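Local coordinates for uncharacterized protein (Bacteroides vulgatus, PDB 4FMR), which is of unknown function but probably binds DNA, pairing an HU/IHF-like domain with an immunoglobulin-like one, at residues 152-163 / 191-202. Residues are numbered along the deposited sequence; the frame is centred on the assembly and turned at random. Where two conformers were deposited one is given.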
loop_
_atom_site.group_PDB
_atom_site.type_symbol
_atom_site.label_atom_id
_atom_site.label_comp_id
_atom_site.label_asym_id
_atom_site.label_seq_id
_atom_site.Cartn_x
_atom_site.Cartn_y
_atom_site.Cartn_z
ATOM N N ARG B 152 8.209 -8.919 -15.192
ATOM C CA ARG B 152 8.770 -7.572 -15.148
ATOM C C ARG B 152 10.074 -7.557 -14.339
ATOM O O ARG B 152 10.455 -8.571 -13.755
ATOM C CB ARG B 152 7.731 -6.582 -14.575
ATOM C CG ARG B 152 6.536 -6.298 -15.509
ATOM C CD ARG B 152 6.930 -5.511 -16.758
ATOM N NE ARG B 152 5.798 -5.251 -17.654
ATOM C CZ ARG B 152 4.999 -4.191 -17.566
ATOM N NH1 ARG B 152 5.180 -3.288 -16.609
ATOM N NH2 ARG B 152 3.997 -4.037 -18.423
ATOM N N ASN B 153 10.779 -6.422 -14.341
ATOM C CA ASN B 153 12.067 -6.320 -13.669
ATOM C C ASN B 153 11.988 -6.046 -12.181
ATOM O O ASN B 153 11.128 -5.334 -11.693
ATOM C CB ASN B 153 12.942 -5.249 -14.310
ATOM C CG ASN B 153 13.424 -5.658 -15.680
ATOM O OD1 ASN B 153 14.223 -6.593 -15.841
ATOM N ND2 ASN B 153 12.901 -5.004 -16.702
ATOM N N PHE B 154 12.962 -6.602 -11.481
ATOM C CA PHE B 154 13.129 -6.456 -10.058
ATOM C C PHE B 154 14.592 -6.162 -9.770
ATOM O O PHE B 154 15.470 -6.756 -10.404
ATOM C CB PHE B 154 12.643 -7.725 -9.325
ATOM C CG PHE B 154 12.484 -7.481 -7.847
ATOM C CD1 PHE B 154 11.352 -6.840 -7.349
ATOM C CD2 PHE B 154 13.503 -7.826 -6.951
ATOM C CE1 PHE B 154 11.233 -6.564 -5.986
ATOM C CE2 PHE B 154 13.379 -7.541 -5.582
ATOM C CZ PHE B 154 12.248 -6.910 -5.113
ATOM N N THR B 155 14.855 -5.215 -8.839
ATOM C CA THR B 155 16.223 -4.870 -8.434
ATOM C C THR B 155 16.479 -5.299 -6.982
ATOM O O THR B 155 15.726 -4.951 -6.087
ATOM C CB THR B 155 16.524 -3.361 -8.612
ATOM O OG1 THR B 155 16.276 -2.985 -9.964
ATOM C CG2 THR B 155 17.956 -3.017 -8.272
ATOM N N LEU B 156 17.596 -5.971 -6.760
ATOM C CA LEU B 156 18.078 -6.393 -5.451
ATOM C C LEU B 156 19.300 -5.580 -5.066
ATOM O O LEU B 156 20.265 -5.542 -5.827
ATOM C CB LEU B 156 18.438 -7.891 -5.461
ATOM C CG LEU B 156 17.302 -8.849 -5.703
ATOM C CD1 LEU B 156 17.794 -10.106 -6.383
ATOM C CD2 LEU B 156 16.563 -9.126 -4.429
ATOM N N PHE B 157 19.271 -4.926 -3.893
ATOM C CA PHE B 157 20.422 -4.176 -3.396
ATOM C C PHE B 157 21.054 -4.951 -2.254
ATOM O O PHE B 157 20.341 -5.576 -1.476
ATOM C CB PHE B 157 20.007 -2.758 -2.959
ATOM C CG PHE B 157 19.328 -1.954 -4.045
ATOM C CD1 PHE B 157 20.076 -1.203 -4.949
ATOM C CD2 PHE B 157 17.941 -1.924 -4.146
ATOM C CE1 PHE B 157 19.448 -0.424 -5.925
ATOM C CE2 PHE B 157 17.314 -1.161 -5.127
ATOM C CZ PHE B 157 18.069 -0.410 -6.006
ATOM N N GLY B 158 22.374 -4.940 -2.160
ATOM C CA GLY B 158 23.024 -5.651 -1.072
ATOM C C GLY B 158 24.529 -5.613 -1.101
ATOM O O GLY B 158 25.125 -4.598 -1.489
ATOM N N LYS B 159 25.146 -6.725 -0.645
ATOM C CA LYS B 159 26.593 -6.888 -0.558
ATOM C C LYS B 159 27.030 -8.183 -1.196
ATOM O O LYS B 159 26.490 -9.249 -0.873
ATOM C CB LYS B 159 27.092 -6.837 0.907
ATOM C CG LYS B 159 27.002 -5.463 1.574
ATOM C CD LYS B 159 28.110 -4.501 1.183
ATOM C CE LYS B 159 27.911 -3.166 1.859
ATOM N NZ LYS B 159 29.049 -2.242 1.614
ATOM N N ASN B 160 28.010 -8.064 -2.124
ATOM C CA ASN B 160 28.671 -9.133 -2.878
ATOM C C ASN B 160 27.662 -10.129 -3.474
ATOM O O ASN B 160 27.809 -11.341 -3.332
ATOM C CB ASN B 160 29.688 -9.849 -1.981
ATOM C CG ASN B 160 30.806 -8.926 -1.590
ATOM O OD1 ASN B 160 31.538 -8.397 -2.442
ATOM N ND2 ASN B 160 30.928 -8.677 -0.294
ATOM N N LEU B 161 26.681 -9.587 -4.198
ATOM C CA LEU B 161 25.577 -10.332 -4.806
ATOM C C LEU B 161 25.898 -10.835 -6.230
ATOM O O LEU B 161 25.097 -11.610 -6.755
ATOM C CB LEU B 161 24.304 -9.448 -4.849
ATOM C CG LEU B 161 23.638 -9.104 -3.507
ATOM C CD1 LEU B 161 22.335 -8.323 -3.726
ATOM C CD2 LEU B 161 23.314 -10.359 -2.705
ATOM N N THR B 162 27.058 -10.428 -6.837
ATOM C CA THR B 162 27.467 -10.813 -8.203
ATOM C C THR B 162 27.325 -12.317 -8.408
ATOM O O THR B 162 27.870 -13.093 -7.625
ATOM C CB THR B 162 28.917 -10.365 -8.518
ATOM O OG1 THR B 162 29.050 -8.971 -8.281
ATOM C CG2 THR B 162 29.330 -10.646 -9.963
ATOM N N VAL B 163 26.580 -12.719 -9.444
ATOM C CA VAL B 163 26.391 -14.136 -9.776
ATOM C C VAL B 163 27.612 -14.568 -10.637
ATOM O O VAL B 163 27.813 -14.050 -11.732
ATOM C CB VAL B 163 25.016 -14.396 -10.457
ATOM C CG1 VAL B 163 24.910 -15.834 -10.953
ATOM C CG2 VAL B 163 23.859 -14.083 -9.502
ATOM N N VAL B 191 20.161 -9.021 -15.776
ATOM C CA VAL B 191 20.452 -7.890 -16.666
ATOM C C VAL B 191 21.635 -7.038 -16.148
ATOM O O VAL B 191 22.418 -6.537 -16.949
ATOM C CB VAL B 191 19.164 -7.046 -16.814
ATOM C CG1 VAL B 191 19.367 -5.880 -17.775
ATOM C CG2 VAL B 191 18.027 -7.929 -17.282
ATOM N N LEU B 192 21.710 -6.831 -14.828
ATOM C CA LEU B 192 22.780 -6.093 -14.162
ATOM C C LEU B 192 23.301 -6.994 -13.071
ATOM O O LEU B 192 22.516 -7.474 -12.248
ATOM C CB LEU B 192 22.317 -4.700 -13.634
ATOM C CG LEU B 192 23.439 -3.790 -13.043
ATOM C CD1 LEU B 192 24.543 -3.511 -14.064
ATOM C CD2 LEU B 192 22.886 -2.494 -12.516
ATOM N N ASN B 193 24.601 -7.309 -13.132
ATOM C CA ASN B 193 25.254 -8.258 -12.227
ATOM C C ASN B 193 26.402 -7.600 -11.416
ATOM O O ASN B 193 27.563 -7.980 -11.545
ATOM C CB ASN B 193 25.790 -9.450 -13.054
ATOM C CG ASN B 193 26.075 -10.685 -12.232
ATOM O OD1 ASN B 193 25.603 -10.812 -11.111
ATOM N ND2 ASN B 193 26.849 -11.632 -12.771
ATOM N N GLU B 194 26.068 -6.624 -10.580
ATOM C CA GLU B 194 27.047 -5.901 -9.766
ATOM C C GLU B 194 27.048 -6.407 -8.296
ATOM O O GLU B 194 26.024 -6.952 -7.853
ATOM C CB GLU B 194 26.747 -4.394 -9.805
ATOM C CG GLU B 194 26.994 -3.731 -11.153
ATOM C CD GLU B 194 26.638 -2.254 -11.243
ATOM O OE1 GLU B 194 25.767 -1.772 -10.477
ATOM O OE2 GLU B 194 27.193 -1.593 -12.145
ATOM N N PRO B 195 28.172 -6.227 -7.530
ATOM C CA PRO B 195 28.200 -6.703 -6.129
ATOM C C PRO B 195 27.112 -6.084 -5.240
ATOM O O PRO B 195 26.474 -6.820 -4.479
ATOM C CB PRO B 195 29.595 -6.288 -5.635
ATOM C CG PRO B 195 30.412 -6.126 -6.855
ATOM C CD PRO B 195 29.480 -5.643 -7.920
ATOM N N SER B 196 26.846 -4.768 -5.381
ATOM C CA SER B 196 25.862 -4.073 -4.544
ATOM C C SER B 196 24.440 -4.043 -5.131
ATOM O O SER B 196 23.519 -3.589 -4.437
ATOM C CB SER B 196 26.309 -2.637 -4.285
ATOM O OG SER B 196 27.408 -2.599 -3.387
ATOM N N ARG B 197 24.254 -4.516 -6.384
ATOM C CA ARG B 197 22.952 -4.446 -7.043
ATOM C C ARG B 197 22.789 -5.438 -8.207
ATOM O O ARG B 197 23.597 -5.475 -9.146
ATOM C CB ARG B 197 22.764 -3.010 -7.572
ATOM C CG ARG B 197 21.556 -2.744 -8.454
ATOM C CD ARG B 197 21.505 -1.275 -8.815
ATOM N NE ARG B 197 22.735 -0.852 -9.480
ATOM C CZ ARG B 197 22.985 0.384 -9.889
ATOM N NH1 ARG B 197 22.094 1.350 -9.695
ATOM N NH2 ARG B 197 24.131 0.670 -10.485
ATOM N N LEU B 198 21.708 -6.210 -8.145
ATOM C CA LEU B 198 21.290 -7.109 -9.218
ATOM C C LEU B 198 19.991 -6.635 -9.818
ATOM O O LEU B 198 19.049 -6.359 -9.072
ATOM C CB LEU B 198 21.099 -8.580 -8.767
ATOM C CG LEU B 198 22.246 -9.356 -8.166
ATOM C CD1 LEU B 198 21.760 -10.746 -7.725
ATOM C CD2 LEU B 198 23.427 -9.453 -9.125
ATOM N N ILE B 199 19.909 -6.620 -11.151
ATOM C CA ILE B 199 18.668 -6.361 -11.866
ATOM C C ILE B 199 18.300 -7.660 -12.569
ATOM O O ILE B 199 19.100 -8.223 -13.329
ATOM C CB ILE B 199 18.664 -5.135 -12.819
ATOM C CG1 ILE B 199 19.052 -3.850 -12.032
ATOM C CG2 ILE B 199 17.253 -4.985 -13.469
ATOM C CD1 ILE B 199 19.210 -2.576 -12.845
ATOM N N ILE B 200 17.111 -8.168 -12.272
ATOM C CA ILE B 200 16.664 -9.412 -12.883
ATOM C C ILE B 200 15.356 -9.174 -13.601
ATOM O O ILE B 200 14.662 -8.212 -13.307
ATOM C CB ILE B 200 16.540 -10.604 -11.840
ATOM C CG1 ILE B 200 15.475 -10.320 -10.751
ATOM C CG2 ILE B 200 17.910 -10.957 -11.231
ATOM C CD1 ILE B 200 15.031 -11.490 -9.862
ATOM N N LEU B 201 15.035 -10.052 -14.557
ATOM C CA LEU B 201 13.735 -10.115 -15.229
ATOM C C LEU B 201 13.015 -11.302 -14.654
ATOM O O LEU B 201 13.545 -12.395 -14.714
ATOM C CB LEU B 201 13.836 -10.214 -16.773
ATOM C CG LEU B 201 12.451 -10.219 -17.508
ATOM C CD1 LEU B 201 11.661 -8.947 -17.239
ATOM C CD2 LEU B 201 12.626 -10.343 -19.007
ATOM N N LEU B 202 11.865 -11.103 -14.036
ATOM C CA LEU B 202 11.124 -12.220 -13.442
ATOM C C LEU B 202 10.322 -12.981 -14.497
ATOM O O LEU B 202 9.687 -12.329 -15.312
ATOM C CB LEU B 202 10.166 -11.713 -12.334
ATOM C CG LEU B 202 10.798 -11.171 -11.051
ATOM C CD1 LEU B 202 9.775 -10.412 -10.223
ATOM C CD2 LEU B 202 11.435 -12.286 -10.236
HETATM O O HOH W 1 28.820 -4.932 -2.649
#
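With CG anti to the backbone N (chi1 -161°) and the amide turned only slightly (chi2 17°), Asn193 lays its carboxamide against the backbone of Val163, in the loop that follows strand 153-159. The strand itself pairs antiparallel with 197-201 in the four-stranded sheet of the Ig-like domain, their axes 4.6 Å apart at closest approach. Five backbone hydrogen bonds join Arg152, Phe154 and Leu156 to Leu202, Ile200 and Leu198, among them Ile200 N to Phe154 O (2.9 Å); hydrogen-bonded and non-hydrogen-bonded pairs alternate. Beyond them Gly158 N reaches Ser196 O from above the carbonyl plane, and Leu161 N meets a lone pair of Pro195 O at 2.8 Å. Leu156, Leu198 and Ile200 turn inward to strand 209-217 of the second sheet, and Leu198 CG also packs on Leu161 CB (3.9 Å). On the other face of the sheet, Arg197 runs alongside Phe157, its CD 3.6 Å from CE1 of the ring, while its NH2 holds Glu194 OE1 in a salt bridge within the guanidinium plane. The loop is held by two hydrogen bonds: Val163 N donates to a lone pair of Asn193 OD1 (2.7 Å), and Asn193 ND2 donates to Val163 O (2.8 Å). An alanine in place of Asn193 would probably leave Val163 N and O without these partners and let the loop drift from the hairpin 191-201. Val163 O sits only 2° out of the Asn193 amide plane.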